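Local coordinates for protein glucose-6-phosphate dehydrogenase (Trypanosoma cruzi, PDB 5AQ1) that catalyses the NADP-dependent oxidation of glucose 6-phosphate, the entry step of the pentose phosphate pathway, and so supplies NADPH for redox balance, at residues G42-K46 / K47-P51; T112-Y115 / D116-E119. One frame throughout, in Å; residues are numbered along the deposited sequence.

Contact 1. Residues G42-K46 / K47-P51. With NDP (NADPH dihydro-nicotinamide-adenine-dinucleotide phosphate), chain G.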
loop_
_atom_site.group_PDB
_atom_site.type_symbol
_atom_site.label_atom_id
_atom_site.label_comp_id
_atom_site.label_asym_id
_atom_site.label_seq_id
_atom_site.Cartn_x
_atom_site.Cartn_y
_atom_site.Cartn_z
ATOM N N GLY B 42 3.861 22.822 -49.039
ATOM C CA GLY B 42 2.916 21.774 -48.666
ATOM C C GLY B 42 1.872 22.147 -47.635
ATOM O O GLY B 42 1.845 23.268 -47.124
ATOM N N ASP B 43 1.013 21.177 -47.336
ATOM C CA ASP B 43 -0.115 21.373 -46.433
ATOM C C ASP B 43 0.346 21.604 -44.995
ATOM O O ASP B 43 -0.092 22.555 -44.345
ATOM C CB ASP B 43 -1.047 20.161 -46.487
ATOM C CG ASP B 43 -2.393 20.433 -45.856
ATOM O OD1 ASP B 43 -3.156 21.242 -46.429
ATOM O OD2 ASP B 43 -2.687 19.842 -44.790
ATOM N N LEU B 44 1.231 20.739 -44.511
ATOM C CA LEU B 44 1.749 20.853 -43.150
ATOM C C LEU B 44 2.526 22.150 -42.948
ATOM O O LEU B 44 2.398 22.805 -41.909
ATOM C CB LEU B 44 2.651 19.659 -42.817
ATOM C CG LEU B 44 3.242 19.619 -41.403
ATOM C CD1 LEU B 44 2.154 19.398 -40.363
ATOM C CD2 LEU B 44 4.298 18.533 -41.297
ATOM N N ALA B 45 3.333 22.509 -43.941
ATOM C CA ALA B 45 4.170 23.700 -43.863
ATOM C C ALA B 45 3.362 24.962 -43.551
ATOM O O ALA B 45 3.657 25.669 -42.584
ATOM C CB ALA B 45 4.959 23.876 -45.154
ATOM N N LYS B 46 2.346 25.234 -44.362
ATOM C CA LYS B 46 1.565 26.465 -44.213
ATOM C C LYS B 46 0.595 26.436 -43.032
ATOM O O LYS B 46 0.334 27.474 -42.425
ATOM C CB LYS B 46 0.810 26.798 -45.508
ATOM C CG LYS B 46 -0.349 25.871 -45.847
ATOM C CD LYS B 46 -0.988 26.234 -47.178
ATOM C CE LYS B 46 -1.482 24.997 -47.912
ATOM N NZ LYS B 46 -2.298 25.346 -49.107
ATOM N N LYS B 47 0.065 25.259 -42.710
ATOM C CA LYS B 47 -0.946 25.139 -41.656
ATOM C C LYS B 47 -0.361 25.007 -40.252
ATOM O O LYS B 47 -0.977 25.452 -39.287
ATOM C CB LYS B 47 -1.884 23.964 -41.940
ATOM C CG LYS B 47 -2.913 24.276 -43.010
ATOM C CD LYS B 47 -3.766 23.069 -43.355
ATOM C CE LYS B 47 -4.986 23.488 -44.158
ATOM N NZ LYS B 47 -5.538 22.359 -44.950
ATOM N N LYS B 48 0.816 24.395 -40.141
ATOM C CA LYS B 48 1.421 24.122 -38.838
ATOM C C LYS B 48 2.829 24.689 -38.667
ATOM O O LYS B 48 3.097 25.401 -37.702
ATOM C CB LYS B 48 1.431 22.613 -38.581
ATOM C CG LYS B 48 0.044 22.002 -38.436
ATOM C CD LYS B 48 -0.718 22.621 -37.272
ATOM C CE LYS B 48 -2.038 21.920 -37.005
ATOM N NZ LYS B 48 -2.852 22.696 -36.027
ATOM N N THR B 49 3.723 24.377 -39.597
ATOM C CA THR B 49 5.135 24.715 -39.437
ATOM C C THR B 49 5.386 26.224 -39.370
ATOM O O THR B 49 5.887 26.725 -38.364
ATOM C CB THR B 49 5.986 24.094 -40.561
ATOM O OG1 THR B 49 5.521 22.766 -40.834
ATOM C CG2 THR B 49 7.457 24.041 -40.159
ATOM N N PHE B 50 5.035 26.943 -40.432
ATOM C CA PHE B 50 5.282 28.387 -40.490
ATOM C C PHE B 50 4.528 29.170 -39.406
ATOM O O PHE B 50 5.098 30.088 -38.814
ATOM C CB PHE B 50 4.971 28.954 -41.887
ATOM C CG PHE B 50 5.997 28.602 -42.929
ATOM C CD1 PHE B 50 7.290 29.100 -42.844
ATOM C CD2 PHE B 50 5.670 27.779 -44.003
ATOM C CE1 PHE B 50 8.241 28.773 -43.799
ATOM C CE2 PHE B 50 6.614 27.454 -44.964
ATOM C CZ PHE B 50 7.903 27.951 -44.861
ATOM N N PRO B 51 3.250 28.821 -39.147
ATOM C CA PRO B 51 2.522 29.461 -38.042
ATOM C C PRO B 51 3.162 29.262 -36.669
ATOM O O PRO B 51 3.175 30.187 -35.860
ATOM C CB PRO B 51 1.146 28.792 -38.095
ATOM C CG PRO B 51 0.976 28.423 -39.522
ATOM C CD PRO B 51 2.345 28.014 -39.988
HETATM P PA NDP G . 1.795 17.135 -48.989
HETATM O O1A NDP G . 1.053 16.066 -49.758
HETATM O O2A NDP G . 1.164 18.504 -48.810
HETATM O O5B NDP G . 3.250 17.264 -49.657
HETATM C C5B NDP G . 4.191 18.192 -49.129
HETATM C C4B NDP G . 5.020 18.808 -50.248
HETATM O O4B NDP G . 5.899 17.800 -50.758
HETATM C C3B NDP G . 4.209 19.328 -51.434
HETATM O O3B NDP G . 3.935 20.730 -51.360
HETATM C C2B NDP G . 5.088 19.016 -52.622
HETATM O O2B NDP G . 5.944 20.122 -52.891
HETATM C C1B NDP G . 5.926 17.827 -52.188
HETATM N N9A NDP G . 5.379 16.577 -52.779
HETATM C C8A NDP G . 4.098 16.141 -52.737
HETATM N N7A NDP G . 3.968 14.960 -53.394
HETATM C C5A NDP G . 5.183 14.631 -53.869
HETATM C C6A NDP G . 5.761 13.517 -54.652
HETATM N N6A NDP G . 4.975 12.493 -55.064
HETATM N N1A NDP G . 7.090 13.557 -54.935
HETATM C C2A NDP G . 7.882 14.571 -54.529
HETATM N N3A NDP G . 7.415 15.614 -53.814
HETATM C C4A NDP G . 6.107 15.698 -53.463
HETATM O O3 NDP G . 2.236 16.547 -47.553
HETATM P PN NDP G . 1.756 17.184 -46.152
HETATM O O1N NDP G . 2.263 18.598 -46.011
HETATM O O2N NDP G . 0.280 16.900 -45.990
HETATM O O5D NDP G . 2.565 16.268 -45.107
HETATM C C5D NDP G . 3.988 16.303 -45.016
HETATM C C4D NDP G . 4.461 15.191 -44.087
HETATM O O4D NDP G . 3.906 15.374 -42.780
HETATM C C3D NDP G . 3.998 13.829 -44.572
HETATM O O3D NDP G . 5.034 12.859 -44.387
HETATM C C2D NDP G . 2.798 13.503 -43.706
HETATM O O2D NDP G . 2.614 12.087 -43.554
HETATM C C1D NDP G . 3.120 14.235 -42.404
HETATM N N1N NDP G . 1.899 14.596 -41.665
HETATM C C2N NDP G . 1.176 15.671 -42.020
HETATM C C3N NDP G . 0.013 16.028 -41.344
HETATM C C7N NDP G . -0.774 17.239 -41.758
HETATM O O7N NDP G . -1.336 17.893 -40.892
HETATM N N7N NDP G . -0.859 17.585 -43.046
HETATM C C4N NDP G . -0.480 15.213 -40.173
HETATM C C5N NDP G . 0.391 14.076 -39.893
HETATM C C6N NDP G . 1.533 13.819 -40.639
HETATM P P2B NDP G . 6.627 20.382 -54.326
HETATM O O1X NDP G . 5.777 19.649 -55.335
HETATM O O2X NDP G . 6.544 21.888 -54.433
HETATM O O3X NDP G . 8.026 19.824 -54.190
#
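Residues D43 to P51 make the opening turns of a helix in which the regular alpha spacing, kept by K47 N on D43 O, widens to a pi-type turn. L44 O receives both K48 N (2.9 Å) and T49 N (3.1 Å), the two donors meeting it from opposite faces of its carbonyl plane. A45 O then receives F50 N at 2.9 Å in an almost straight bond. At P51, whose nitrogen carries no hydrogen, the helix kinks.

One turn apart, D43 and K47 form a salt bridge. NZ of the extended K47 chain meets the syn lone pair of D43 OD1 at 3.0 Å, while D43 OD2 accepts a weak bond from the carboxamide N7N of NADPH. With CG anti to the backbone N (chi1 -166°), the carboxylate lies between lysine and nicotinamide amide, which probably steadies its rotation. A45 CB packs against CE2 of the F50 ring (3.9 Å). The L44 and K48 side chains cross at about a right angle, L44 CD1 meeting K48 CB and also approaching the carboxamide O7N.

The amides of the first turn grip the pyrophosphate: D43 N holds O2A at 3.1 Å and L44 N holds O1N at 2.8 Å, with G42 as N-cap. Helix 43-58 follows strand 33-38 and leads to strand 67-72, the beta-alpha-beta unit of a dinucleotide-binding fold; Y442 of helix 441-451 touches L44 and K48, and D440, just before that helix, pairs with K48.

Contact 2. Residues T112-Y115 / D116-E119. With NDP (NADPH dihydro-nicotinamide-adenine-dinucleotide phosphate), chain G.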
loop_
_atom_site.group_PDB
_atom_site.type_symbol
_atom_site.label_atom_id
_atom_site.label_comp_id
_atom_site.label_asym_id
_atom_site.label_seq_id
_atom_site.Cartn_x
_atom_site.Cartn_y
_atom_site.Cartn_z
ATOM N N THR B 112 13.990 26.958 -54.985
ATOM C CA THR B 112 13.491 25.825 -55.763
ATOM C C THR B 112 14.580 24.765 -55.938
ATOM O O THR B 112 15.756 25.090 -56.116
ATOM C CB THR B 112 12.977 26.282 -57.144
ATOM O OG1 THR B 112 11.900 27.215 -56.969
ATOM C CG2 THR B 112 12.481 25.099 -57.970
ATOM N N GLY B 113 14.179 23.497 -55.879
ATOM C CA GLY B 113 15.102 22.385 -56.085
ATOM C C GLY B 113 14.425 21.034 -55.956
ATOM O O GLY B 113 13.326 20.931 -55.406
ATOM N N SER B 114 15.090 19.995 -56.453
ATOM C CA SER B 114 14.586 18.626 -56.362
ATOM C C SER B 114 14.948 17.971 -55.024
ATOM O O SER B 114 15.694 18.537 -54.222
ATOM C CB SER B 114 15.141 17.787 -57.508
ATOM O OG SER B 114 16.509 17.498 -57.285
ATOM N N TYR B 115 14.413 16.772 -54.801
ATOM C CA TYR B 115 14.629 16.027 -53.561
ATOM C C TYR B 115 15.604 14.853 -53.729
ATOM O O TYR B 115 15.804 14.076 -52.789
ATOM C CB TYR B 115 13.285 15.507 -53.033
ATOM C CG TYR B 115 12.262 16.589 -52.753
ATOM C CD1 TYR B 115 12.554 17.651 -51.901
ATOM C CD2 TYR B 115 10.995 16.543 -53.335
ATOM C CE1 TYR B 115 11.619 18.640 -51.646
ATOM C CE2 TYR B 115 10.055 17.527 -53.084
ATOM C CZ TYR B 115 10.372 18.572 -52.242
ATOM O OH TYR B 115 9.435 19.544 -51.994
ATOM N N ASP B 116 16.204 14.723 -54.912
ATOM C CA ASP B 116 17.098 13.593 -55.212
ATOM C C ASP B 116 18.473 13.985 -55.788
ATOM O O ASP B 116 19.467 13.317 -55.505
ATOM C CB ASP B 116 16.398 12.592 -56.148
ATOM C CG ASP B 116 15.904 13.231 -57.443
ATOM O OD1 ASP B 116 15.897 14.475 -57.546
ATOM O OD2 ASP B 116 15.515 12.486 -58.365
ATOM N N ARG B 117 18.534 15.053 -56.584
ATOM C CA ARG B 117 19.781 15.464 -57.249
ATOM C C ARG B 117 20.778 16.138 -56.303
ATOM O O ARG B 117 20.436 17.101 -55.618
ATOM C CB ARG B 117 19.477 16.414 -58.407
ATOM C CG ARG B 117 18.794 15.757 -59.589
ATOM C CD ARG B 117 18.340 16.794 -60.597
ATOM N NE ARG B 117 19.449 17.201 -61.459
ATOM C CZ ARG B 117 20.108 18.365 -61.418
ATOM N NH1 ARG B 117 19.794 19.331 -60.555
ATOM N NH2 ARG B 117 21.105 18.572 -62.273
ATOM N N ASP B 118 22.014 15.637 -56.295
ATOM C CA ASP B 118 23.081 16.174 -55.438
ATOM C C ASP B 118 23.436 17.624 -55.764
ATOM O O ASP B 118 23.894 18.360 -54.891
ATOM C CB ASP B 118 24.348 15.315 -55.543
ATOM C CG ASP B 118 24.233 13.990 -54.798
ATOM O OD1 ASP B 118 23.437 13.881 -53.837
ATOM O OD2 ASP B 118 24.964 13.053 -55.177
ATOM N N GLU B 119 23.228 18.027 -57.016
ATOM C CA GLU B 119 23.490 19.403 -57.447
ATOM C C GLU B 119 22.614 20.393 -56.682
ATOM O O GLU B 119 23.047 21.500 -56.369
ATOM C CB GLU B 119 23.243 19.569 -58.952
ATOM C CG GLU B 119 24.211 18.811 -59.854
ATOM C CD GLU B 119 23.834 17.351 -60.077
ATOM O OE1 GLU B 119 22.738 16.923 -59.640
ATOM O OE2 GLU B 119 24.644 16.624 -60.695
HETATM P PA NDP G . 1.795 17.135 -48.989
HETATM O O1A NDP G . 1.053 16.066 -49.758
HETATM O O2A NDP G . 1.164 18.504 -48.810
HETATM O O5B NDP G . 3.250 17.264 -49.657
HETATM C C5B NDP G . 4.191 18.192 -49.129
HETATM C C4B NDP G . 5.020 18.808 -50.248
HETATM O O4B NDP G . 5.899 17.800 -50.758
HETATM C C3B NDP G . 4.209 19.328 -51.434
HETATM O O3B NDP G . 3.935 20.730 -51.360
HETATM C C2B NDP G . 5.088 19.016 -52.622
HETATM O O2B NDP G . 5.944 20.122 -52.891
HETATM C C1B NDP G . 5.926 17.827 -52.188
HETATM N N9A NDP G . 5.379 16.577 -52.779
HETATM C C8A NDP G . 4.098 16.141 -52.737
HETATM N N7A NDP G . 3.968 14.960 -53.394
HETATM C C5A NDP G . 5.183 14.631 -53.869
HETATM C C6A NDP G . 5.761 13.517 -54.652
HETATM N N6A NDP G . 4.975 12.493 -55.064
HETATM N N1A NDP G . 7.090 13.557 -54.935
HETATM C C2A NDP G . 7.882 14.571 -54.529
HETATM N N3A NDP G . 7.415 15.614 -53.814
HETATM C C4A NDP G . 6.107 15.698 -53.463
HETATM O O3 NDP G . 2.236 16.547 -47.553
HETATM P PN NDP G . 1.756 17.184 -46.152
HETATM O O1N NDP G . 2.263 18.598 -46.011
HETATM O O2N NDP G . 0.280 16.900 -45.990
HETATM O O5D NDP G . 2.565 16.268 -45.107
HETATM C C5D NDP G . 3.988 16.303 -45.016
HETATM C C4D NDP G . 4.461 15.191 -44.087
HETATM O O4D NDP G . 3.906 15.374 -42.780
HETATM C C3D NDP G . 3.998 13.829 -44.572
HETATM O O3D NDP G . 5.034 12.859 -44.387
HETATM C C2D NDP G . 2.798 13.503 -43.706
HETATM O O2D NDP G . 2.614 12.087 -43.554
HETATM C C1D NDP G . 3.120 14.235 -42.404
HETATM N N1N NDP G . 1.899 14.596 -41.665
HETATM C C2N NDP G . 1.176 15.671 -42.020
HETATM C C3N NDP G . 0.013 16.028 -41.344
HETATM C C7N NDP G . -0.774 17.239 -41.758
HETATM O O7N NDP G . -1.336 17.893 -40.892
HETATM N N7N NDP G . -0.859 17.585 -43.046
HETATM C C4N NDP G . -0.480 15.213 -40.173
HETATM C C5N NDP G . 0.391 14.076 -39.893
HETATM C C6N NDP G . 1.533 13.819 -40.639
HETATM P P2B NDP G . 6.627 20.382 -54.326
HETATM O O1X NDP G . 5.777 19.649 -55.335
HETATM O O2X NDP G . 6.544 21.888 -54.433
HETATM O O3X NDP G . 8.026 19.824 -54.190
#
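The turn that carries the chain from strand 108-112 into helix 118-134 lies at the adenosine end of the NADPH pocket. S114 OG, held between the backbone N and the carbonyl carbon (chi1 73°), accepts the N-H of R117, three residues on and the N-cap of that helix, at 3.3 Å from R117 N. The same amide is also weakly bonded to D116 OD1. The S114 hydroxyl is hydrogen-bonded to D120 in the first turn of the helix as well. R117 packs its CB against S114 OG at 3.4 Å; its chain bends at chi3 and presents one face of the guanidinium to E119 OE1, an attraction of charges without a directed N-H.

Y115 reaches the other way, toward the cofactor. Its OH donates to O3X of the 2'-phosphate at 2.6 Å, and this oxygen lies near the plane of the ring, at its edge. The CE2 side of the ring lies beside the adenine. Around the ring stand Y71, R73 and V158. R73 also bonds to the cofactor. A tyrosine hydroxyl on the 2'-phosphate is consistent with selection of NADP over NAD, in a loop following a parallel strand of a Rossmann-type domain.

From the N terminus, the chain leaves strand 33-38, passes a short loop into contact 1, runs along helix 43-58 to strand 67-72, and reaches contact 2 only after strand 108-112. The two contacts are therefore in series, neither nesting nor crossing, and each closes just a local turn: the opening turns of one helix and the approach to another. The centres of contact 1 and contact 2 lie about 21 Å apart, and no atoms of the two touch. NADPH spans the interval, with 42-46 at its pyrophosphate and 112-115 at its 2'-phosphate. The example illustrates how strand-to-helix connections of one parallel sheet share out a single extended cofactor.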